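Local coordinates for protein Abbfa_003403 (Acinetobacter baumannii, PDB 4ZXH) that is a four-domain nonribosomal peptide synthetase, with condensation, adenylation, carrier and thioesterase domains, that probably activates an amino acid, condenses it and releases the product, at residues Phe234-Leu247 against Val435-Pro449. Sequence-based numbering, arbitrary orientation.
Sequences FRVSESVSSGLVNL and VQLLQAVLSEMVAHP
V446 packs as a knob into a hole formed by V240, G243, L244 and L247, where helices 238-247 and 435-447 cross at 56° within the condensation domain, of the CoA-dependent acyltransferase superfamily. The axes approach to 9.3 Å. G243, with no side chain to hold the helices apart, lets the backbones come near each other, its CA 5.7 Å from V446 CA. Valine is short and branched at CB, so V446 CG1 enters the hole beside this glycine, 3.5 Å from G243 C and 3.8 Å from L244 CD2. L247, a long branched residue, lays CD2 over the last turn of the partner helix near M445 O and brings CD1 toward the ring of P449.

At the other end, F234 lies on edge strand 229-235 of the four-stranded sheet. Its broad apolar ring packs between helix 435-447 and the sheet, where L405 and M407 of strand 403-411 also touch this side chain; F234 CB rests 3.5 Å from V435 CG1. Q439 is long and flexible enough to bend at chi2 and pass F234 in the opposite direction, bringing its amide to the backbone of R235. There Q439 NE2 donates to R235 O at 3.2 Å, an angled bond (138° at the hydrogen) whose donor is tilted 33° from the carbonyl plane.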
ATOM      1  N   PHE A 234      11.028 -17.432 -23.136  1.00 31.67           N
ATOM      2  CA  PHE A 234      10.759 -17.079 -24.528  1.00 36.77           C
ATOM      3  C   PHE A 234      12.041 -17.179 -25.354  1.00 40.21           C
ATOM      4  O   PHE A 234      13.123 -17.326 -24.793  1.00 40.56           O
ATOM      5  CB  PHE A 234      10.174 -15.671 -24.628  1.00 33.98           C
ATOM      6  CG  PHE A 234      11.092 -14.593 -24.108  1.00 45.13           C
ATOM      7  CD1 PHE A 234      11.174 -14.326 -22.746  1.00 31.59           C
ATOM      8  CD2 PHE A 234      11.878 -13.851 -24.978  1.00 38.44           C
ATOM      9  CE1 PHE A 234      12.029 -13.348 -22.267  1.00 32.73           C
ATOM     10  CE2 PHE A 234      12.735 -12.862 -24.505  1.00 33.97           C
ATOM     11  CZ  PHE A 234      12.815 -12.613 -23.156  1.00 33.49           C
ATOM     12  N   ARG A 235      11.921 -17.110 -26.680  1.00 47.56           N
ATOM     13  CA  ARG A 235      13.104 -17.050 -27.549  1.00 49.23           C
ATOM     14  C   ARG A 235      12.980 -15.973 -28.615  1.00 47.09           C
ATOM     15  O   ARG A 235      11.917 -15.787 -29.213  1.00 50.94           O
ATOM     16  CB  ARG A 235      13.362 -18.395 -28.222  1.00 38.14           C
ATOM     17  CG  ARG A 235      13.535 -19.528 -27.253  1.00 37.26           C
ATOM     18  CD  ARG A 235      13.685 -20.842 -27.940  1.00 39.59           C
ATOM     19  NE  ARG A 235      13.155 -21.897 -27.094  1.00 50.73           N
ATOM     20  CZ  ARG A 235      13.358 -23.191 -27.295  1.00 50.04           C
ATOM     21  NH1 ARG A 235      14.110 -23.601 -28.314  1.00 41.58           N
ATOM     22  NH2 ARG A 235      12.824 -24.068 -26.452  1.00 48.39           N
ATOM     23  N   VAL A 236      14.080 -15.271 -28.850  1.00 39.58           N
ATOM     24  CA  VAL A 236      14.137 -14.286 -29.919  1.00 47.72           C
ATOM     25  C   VAL A 236      14.482 -14.952 -31.264  1.00 49.81           C
ATOM     26  O   VAL A 236      15.434 -15.730 -31.352  1.00 53.12           O
ATOM     27  CB  VAL A 236      15.163 -13.198 -29.596  1.00 41.28           C
ATOM     28  CG1 VAL A 236      15.196 -12.173 -30.704  1.00 49.25           C
ATOM     29  CG2 VAL A 236      14.828 -12.544 -28.267  1.00 40.02           C
ATOM     30  N   SER A 237      13.708 -14.652 -32.306  1.00 53.34           N
ATOM     31  CA  SER A 237      13.915 -15.267 -33.619  1.00 55.24           C
ATOM     32  C   SER A 237      15.351 -15.075 -34.095  1.00 59.55           C
ATOM     33  O   SER A 237      16.008 -14.092 -33.735  1.00 60.69           O
ATOM     34  CB  SER A 237      12.947 -14.691 -34.656  1.00 54.78           C
ATOM     35  OG  SER A 237      13.451 -13.482 -35.201  1.00 56.96           O
ATOM     36  N   GLU A 238      15.835 -16.018 -34.897  1.00 57.15           N
ATOM     37  CA  GLU A 238      17.228 -16.001 -35.303  1.00 60.06           C
ATOM     38  C   GLU A 238      17.511 -14.743 -36.115  1.00 62.20           C
ATOM     39  O   GLU A 238      18.575 -14.139 -35.972  1.00 58.92           O
ATOM     40  CB  GLU A 238      17.575 -17.259 -36.100  1.00 72.58           C
ATOM     41  CG  GLU A 238      18.977 -17.239 -36.700  1.00 85.09           C
ATOM     42  CD  GLU A 238      19.288 -18.478 -37.522  1.00 91.68           C
ATOM     43  OE1 GLU A 238      18.732 -18.605 -38.635  1.00 95.26           O
ATOM     44  OE2 GLU A 238      20.087 -19.324 -37.054  1.00 90.16           O
ATOM     45  N   SER A 239      16.547 -14.361 -36.957  1.00 65.29           N
ATOM     46  CA  SER A 239      16.574 -13.094 -37.691  1.00 64.40           C
ATOM     47  C   SER A 239      16.940 -11.935 -36.774  1.00 63.50           C
ATOM     48  O   SER A 239      18.008 -11.337 -36.893  1.00 63.70           O
ATOM     49  CB  SER A 239      15.207 -12.816 -38.323  1.00 67.16           C
ATOM     50  OG  SER A 239      14.618 -14.016 -38.790  1.00 71.64           O
ATOM     51  N   VAL A 240      16.038 -11.641 -35.845  1.00 52.94           N
ATOM     52  CA  VAL A 240      16.199 -10.520 -34.937  1.00 53.45           C
ATOM     53  C   VAL A 240      17.436 -10.682 -34.042  1.00 53.96           C
ATOM     54  O   VAL A 240      18.151  -9.711 -33.789  1.00 53.44           O
ATOM     55  CB  VAL A 240      14.931 -10.341 -34.061  1.00 65.24           C
ATOM     56  CG1 VAL A 240      15.090  -9.163 -33.100  1.00 53.04           C
ATOM     57  CG2 VAL A 240      13.687 -10.179 -34.945  1.00 51.75           C
ATOM     58  N   SER A 241      17.690 -11.901 -33.568  1.00 50.86           N
ATOM     59  CA  SER A 241      18.868 -12.168 -32.736  1.00 54.55           C
ATOM     60  C   SER A 241      20.162 -11.730 -33.428  1.00 59.94           C
ATOM     61  O   SER A 241      21.038 -11.118 -32.812  1.00 57.88           O
ATOM     62  CB  SER A 241      18.952 -13.653 -32.380  1.00 47.91           C
ATOM     63  OG  SER A 241      18.141 -13.980 -31.266  1.00 44.09           O
ATOM     64  N   SER A 242      20.268 -12.046 -34.714  1.00 63.24           N
ATOM     65  CA  SER A 242      21.413 -11.640 -35.515  1.00 64.82           C
ATOM     66  C   SER A 242      21.439 -10.131 -35.689  1.00 65.64           C
ATOM     67  O   SER A 242      22.486  -9.499 -35.530  1.00 71.00           O
ATOM     68  CB  SER A 242      21.382 -12.323 -36.878  1.00 73.17           C
ATOM     69  OG  SER A 242      21.429 -13.731 -36.731  1.00 80.72           O
ATOM     70  N   GLY A 243      20.283  -9.560 -36.016  1.00 61.69           N
ATOM     71  CA  GLY A 243      20.164  -8.122 -36.188  1.00 62.87           C
ATOM     72  C   GLY A 243      20.665  -7.346 -34.983  1.00 64.43           C
ATOM     73  O   GLY A 243      21.451  -6.409 -35.125  1.00 66.64           O
ATOM     74  N   LEU A 244      20.218  -7.749 -33.796  1.00 62.34           N
ATOM     75  CA  LEU A 244      20.647  -7.124 -32.557  1.00 58.65           C
ATOM     76  C   LEU A 244      22.161  -7.128 -32.421  1.00 62.51           C
ATOM     77  O   LEU A 244      22.755  -6.088 -32.145  1.00 69.21           O
ATOM     78  CB  LEU A 244      20.013  -7.823 -31.356  1.00 59.57           C
ATOM     79  CG  LEU A 244      18.491  -7.709 -31.246  1.00 55.65           C
ATOM     80  CD1 LEU A 244      17.967  -8.619 -30.157  1.00 44.22           C
ATOM     81  CD2 LEU A 244      18.092  -6.283 -30.987  1.00 46.78           C
ATOM     82  N   VAL A 245      22.783  -8.289 -32.616  1.00 64.69           N
ATOM     83  CA  VAL A 245      24.246  -8.388 -32.579  1.00 68.15           C
ATOM     84  C   VAL A 245      24.906  -7.437 -33.582  1.00 70.37           C
ATOM     85  O   VAL A 245      25.879  -6.758 -33.256  1.00 75.07           O
ATOM     86  CB  VAL A 245      24.739  -9.833 -32.859  1.00 57.45           C
ATOM     87  CG1 VAL A 245      26.245  -9.850 -33.119  1.00 54.73           C
ATOM     88  CG2 VAL A 245      24.381 -10.763 -31.701  1.00 48.25           C
ATOM     89  N   ASN A 246      24.372  -7.374 -34.797  1.00 70.67           N
ATOM     90  CA  ASN A 246      24.925  -6.466 -35.797  1.00 75.79           C
ATOM     91  C   ASN A 246      24.629  -5.015 -35.453  1.00 75.17           C
ATOM     92  O   ASN A 246      25.484  -4.153 -35.620  1.00 81.87           O
ATOM     93  CB  ASN A 246      24.395  -6.797 -37.194  1.00 81.22           C
ATOM     94  CG  ASN A 246      24.941  -8.113 -37.731  1.00 86.47           C
ATOM     95  OD1 ASN A 246      25.949  -8.633 -37.242  1.00 87.65           O
ATOM     96  ND2 ASN A 246      24.276  -8.656 -38.741  1.00 88.87           N
ATOM     97  N   LEU A 247      23.423  -4.753 -34.960  1.00 74.59           N
ATOM     98  CA  LEU A 247      23.030  -3.405 -34.550  1.00 74.78           C
ATOM     99  C   LEU A 247      23.876  -2.919 -33.372  1.00 85.53           C
ATOM    100  O   LEU A 247      24.136  -1.724 -33.234  1.00 81.89           O
ATOM    101  CB  LEU A 247      21.544  -3.368 -34.187  1.00 68.11           C
ATOM    102  CG  LEU A 247      20.933  -1.996 -33.889  1.00 73.95           C
ATOM    103  CD1 LEU A 247      21.040  -1.082 -35.109  1.00 75.89           C
ATOM    104  CD2 LEU A 247      19.483  -2.105 -33.410  1.00 67.12           C
ATOM    105  N   VAL A 435       6.106 -10.107 -22.952  1.00 44.28           N
ATOM    106  CA  VAL A 435       7.106 -10.775 -23.774  1.00 49.63           C
ATOM    107  C   VAL A 435       6.882 -10.451 -25.245  1.00 48.46           C
ATOM    108  O   VAL A 435       7.827 -10.107 -25.960  1.00 42.91           O
ATOM    109  CB  VAL A 435       7.104 -12.292 -23.554  1.00 47.77           C
ATOM    110  CG1 VAL A 435       7.922 -12.995 -24.629  1.00 36.71           C
ATOM    111  CG2 VAL A 435       7.664 -12.600 -22.170  1.00 44.76           C
ATOM    112  N   GLN A 436       5.629 -10.506 -25.685  1.00 49.15           N
ATOM    113  CA  GLN A 436       5.326 -10.211 -27.083  1.00 50.64           C
ATOM    114  C   GLN A 436       5.681  -8.772 -27.442  1.00 43.14           C
ATOM    115  O   GLN A 436       6.098  -8.501 -28.564  1.00 44.31           O
ATOM    116  CB  GLN A 436       3.857 -10.498 -27.388  1.00 56.37           C
ATOM    117  CG  GLN A 436       3.540 -11.986 -27.393  1.00 72.96           C
ATOM    118  CD  GLN A 436       2.134 -12.291 -27.858  1.00 87.55           C
ATOM    119  OE1 GLN A 436       1.305 -11.387 -28.012  1.00 94.47           O
ATOM    120  NE2 GLN A 436       1.853 -13.574 -28.083  1.00 84.81           N
ATOM    121  N   LEU A 437       5.544  -7.861 -26.481  1.00 40.07           N
ATOM    122  CA  LEU A 437       5.855  -6.449 -26.709  1.00 45.89           C
ATOM    123  C   LEU A 437       7.364  -6.195 -26.754  1.00 52.00           C
ATOM    124  O   LEU A 437       7.840  -5.379 -27.548  1.00 56.53           O
ATOM    125  CB  LEU A 437       5.194  -5.585 -25.631  1.00 47.25           C
ATOM    126  CG  LEU A 437       3.664  -5.543 -25.737  1.00 48.15           C
ATOM    127  CD1 LEU A 437       3.020  -4.798 -24.586  1.00 48.25           C
ATOM    128  CD2 LEU A 437       3.235  -4.939 -27.055  1.00 48.57           C
ATOM    129  N   LEU A 438       8.108  -6.902 -25.908  1.00 48.03           N
ATOM    130  CA  LEU A 438       9.566  -6.881 -25.956  1.00 46.66           C
ATOM    131  C   LEU A 438      10.069  -7.376 -27.309  1.00 52.49           C
ATOM    132  O   LEU A 438      10.922  -6.742 -27.934  1.00 54.39           O
ATOM    133  CB  LEU A 438      10.151  -7.740 -24.828  1.00 45.01           C
ATOM    134  CG  LEU A 438      11.679  -7.795 -24.711  1.00 40.52           C
ATOM    135  CD1 LEU A 438      12.284  -6.398 -24.790  1.00 42.92           C
ATOM    136  CD2 LEU A 438      12.087  -8.451 -23.408  1.00 36.45           C
ATOM    137  N   GLN A 439       9.539  -8.518 -27.741  1.00 52.94           N
ATOM    138  CA  GLN A 439       9.813  -9.070 -29.066  1.00 54.04           C
ATOM    139  C   GLN A 439       9.662  -7.956 -30.116  1.00 51.60           C
ATOM    140  O   GLN A 439      10.489  -7.808 -31.016  1.00 50.91           O
ATOM    141  CB  GLN A 439       8.853 -10.237 -29.375  1.00 58.12           C
ATOM    142  CG  GLN A 439       8.995 -11.513 -28.520  1.00 55.98           C
ATOM    143  CD  GLN A 439      10.162 -12.385 -28.923  1.00 71.85           C
ATOM    144  OE1 GLN A 439      11.277 -12.202 -28.453  1.00 82.91           O
ATOM    145  NE2 GLN A 439       9.909 -13.351 -29.793  1.00 78.90           N
ATOM    146  N   ALA A 440       8.611  -7.154 -29.963  1.00 49.86           N
ATOM    147  CA  ALA A 440       8.274  -6.106 -30.924  1.00 50.96           C
ATOM    148  C   ALA A 440       9.256  -4.942 -30.902  1.00 49.67           C
ATOM    149  O   ALA A 440       9.717  -4.498 -31.957  1.00 55.03           O
ATOM    150  CB  ALA A 440       6.878  -5.605 -30.666  1.00 47.22           C
ATOM    151  N   VAL A 441       9.562  -4.444 -29.706  1.00 47.83           N
ATOM    152  CA  VAL A 441      10.555  -3.382 -29.546  1.00 49.63           C
ATOM    153  C   VAL A 441      11.885  -3.784 -30.162  1.00 52.97           C
ATOM    154  O   VAL A 441      12.490  -3.018 -30.904  1.00 53.05           O
ATOM    155  CB  VAL A 441      10.791  -3.019 -28.062  1.00 48.50           C
ATOM    156  CG1 VAL A 441      11.968  -2.062 -27.925  1.00 43.42           C
ATOM    157  CG2 VAL A 441       9.557  -2.395 -27.472  1.00 50.97           C
ATOM    158  N   LEU A 442      12.324  -5.002 -29.863  1.00 53.78           N
ATOM    159  CA  LEU A 442      13.567  -5.520 -30.418  1.00 50.65           C
ATOM    160  C   LEU A 442      13.511  -5.597 -31.941  1.00 52.37           C
ATOM    161  O   LEU A 442      14.468  -5.214 -32.612  1.00 55.73           O
ATOM    162  CB  LEU A 442      13.887  -6.891 -29.811  1.00 43.98           C
ATOM    163  CG  LEU A 442      14.297  -6.794 -28.335  1.00 48.74           C
ATOM    164  CD1 LEU A 442      14.565  -8.142 -27.710  1.00 40.09           C
ATOM    165  CD2 LEU A 442      15.500  -5.869 -28.154  1.00 41.89           C
ATOM    166  N   SER A 443      12.394  -6.071 -32.492  1.00 58.86           N
ATOM    167  CA  SER A 443      12.245  -6.134 -33.950  1.00 64.90           C
ATOM    168  C   SER A 443      12.292  -4.745 -34.557  1.00 71.97           C
ATOM    169  O   SER A 443      13.060  -4.502 -35.492  1.00 70.01           O
ATOM    170  CB  SER A 443      10.936  -6.819 -34.356  1.00 67.50           C
ATOM    171  OG  SER A 443      11.025  -8.227 -34.238  1.00 73.07           O
ATOM    172  N   GLU A 444      11.472  -3.839 -34.016  1.00 73.56           N
ATOM    173  CA  GLU A 444      11.367  -2.480 -34.549  1.00 72.70           C
ATOM    174  C   GLU A 444      12.690  -1.724 -34.393  1.00 73.63           C
ATOM    175  O   GLU A 444      12.980  -0.810 -35.164  1.00 82.05           O
ATOM    176  CB  GLU A 444      10.226  -1.712 -33.876  1.00 60.42           C
ATOM    177  N   MET A 445      13.500  -2.118 -33.414  1.00 66.00           N
ATOM    178  CA  MET A 445      14.833  -1.537 -33.267  1.00 65.94           C
ATOM    179  C   MET A 445      15.753  -1.906 -34.447  1.00 72.68           C
ATOM    180  O   MET A 445      16.408  -1.024 -35.006  1.00 74.53           O
ATOM    181  CB  MET A 445      15.486  -1.963 -31.937  1.00 58.45           C
ATOM    182  CG  MET A 445      15.067  -1.126 -30.726  1.00 61.05           C
ATOM    183  SD  MET A 445      15.753  -1.636 -29.125  1.00 52.86           S
ATOM    184  CE  MET A 445      17.129  -0.517 -28.904  1.00 64.19           C
ATOM    185  N   VAL A 446      15.822  -3.185 -34.832  1.00 68.42           N
ATOM    186  CA  VAL A 446      16.743  -3.551 -35.912  1.00 75.08           C
ATOM    187  C   VAL A 446      16.226  -3.041 -37.259  1.00 76.30           C
ATOM    188  O   VAL A 446      17.018  -2.666 -38.122  1.00 74.01           O
ATOM    189  CB  VAL A 446      17.009  -5.093 -36.024  1.00 68.14           C
ATOM    190  CG1 VAL A 446      17.583  -5.659 -34.707  1.00 60.26           C
ATOM    191  CG2 VAL A 446      15.770  -5.863 -36.511  1.00 70.03           C
ATOM    192  N   ALA A 447      14.904  -2.994 -37.420  1.00 77.55           N
ATOM    193  CA  ALA A 447      14.298  -2.625 -38.694  1.00 73.90           C
ATOM    194  C   ALA A 447      14.305  -1.107 -38.947  1.00 76.11           C
ATOM    195  O   ALA A 447      14.548  -0.667 -40.072  1.00 83.56           O
ATOM    196  CB  ALA A 447      12.875  -3.175 -38.769  1.00 63.20           C
ATOM    197  N   HIS A 448      14.046  -0.306 -37.916  1.00 86.00           N
ATOM    198  CA  HIS A 448      14.023   1.147 -38.090  1.00 85.23           C
ATOM    199  C   HIS A 448      14.854   1.907 -37.064  1.00 76.83           C
ATOM    200  O   HIS A 448      14.298   2.647 -36.256  1.00 69.38           O
ATOM    201  CB  HIS A 448      12.586   1.658 -38.045  1.00 88.54           C
ATOM    202  CG  HIS A 448      11.708   1.058 -39.095  1.00101.74           C
ATOM    203  ND1 HIS A 448      10.821   0.036 -38.831  1.00104.02           N
ATOM    204  CD2 HIS A 448      11.612   1.307 -40.422  1.00107.07           C
ATOM    205  CE1 HIS A 448      10.197  -0.300 -39.945  1.00106.58           C
ATOM    206  NE2 HIS A 448      10.660   0.454 -40.926  1.00109.28           N
ATOM    207  N   PRO A 449      16.191   1.755 -37.122  1.00 78.44           N
ATOM    208  CA  PRO A 449      17.153   2.318 -36.159  1.00 76.82           C
ATOM    209  C   PRO A 449      17.004   3.815 -35.874  1.00 80.83           C
ATOM    210  O   PRO A 449      17.311   4.240 -34.760  1.00 85.62           O
ATOM    211  CB  PRO A 449      18.506   2.058 -36.828  1.00 75.90           C
ATOM    212  CG  PRO A 449      18.277   0.896 -37.712  1.00 78.73           C
ATOM    213  CD  PRO A 449      16.872   1.035 -38.212  1.00 78.28           C
TER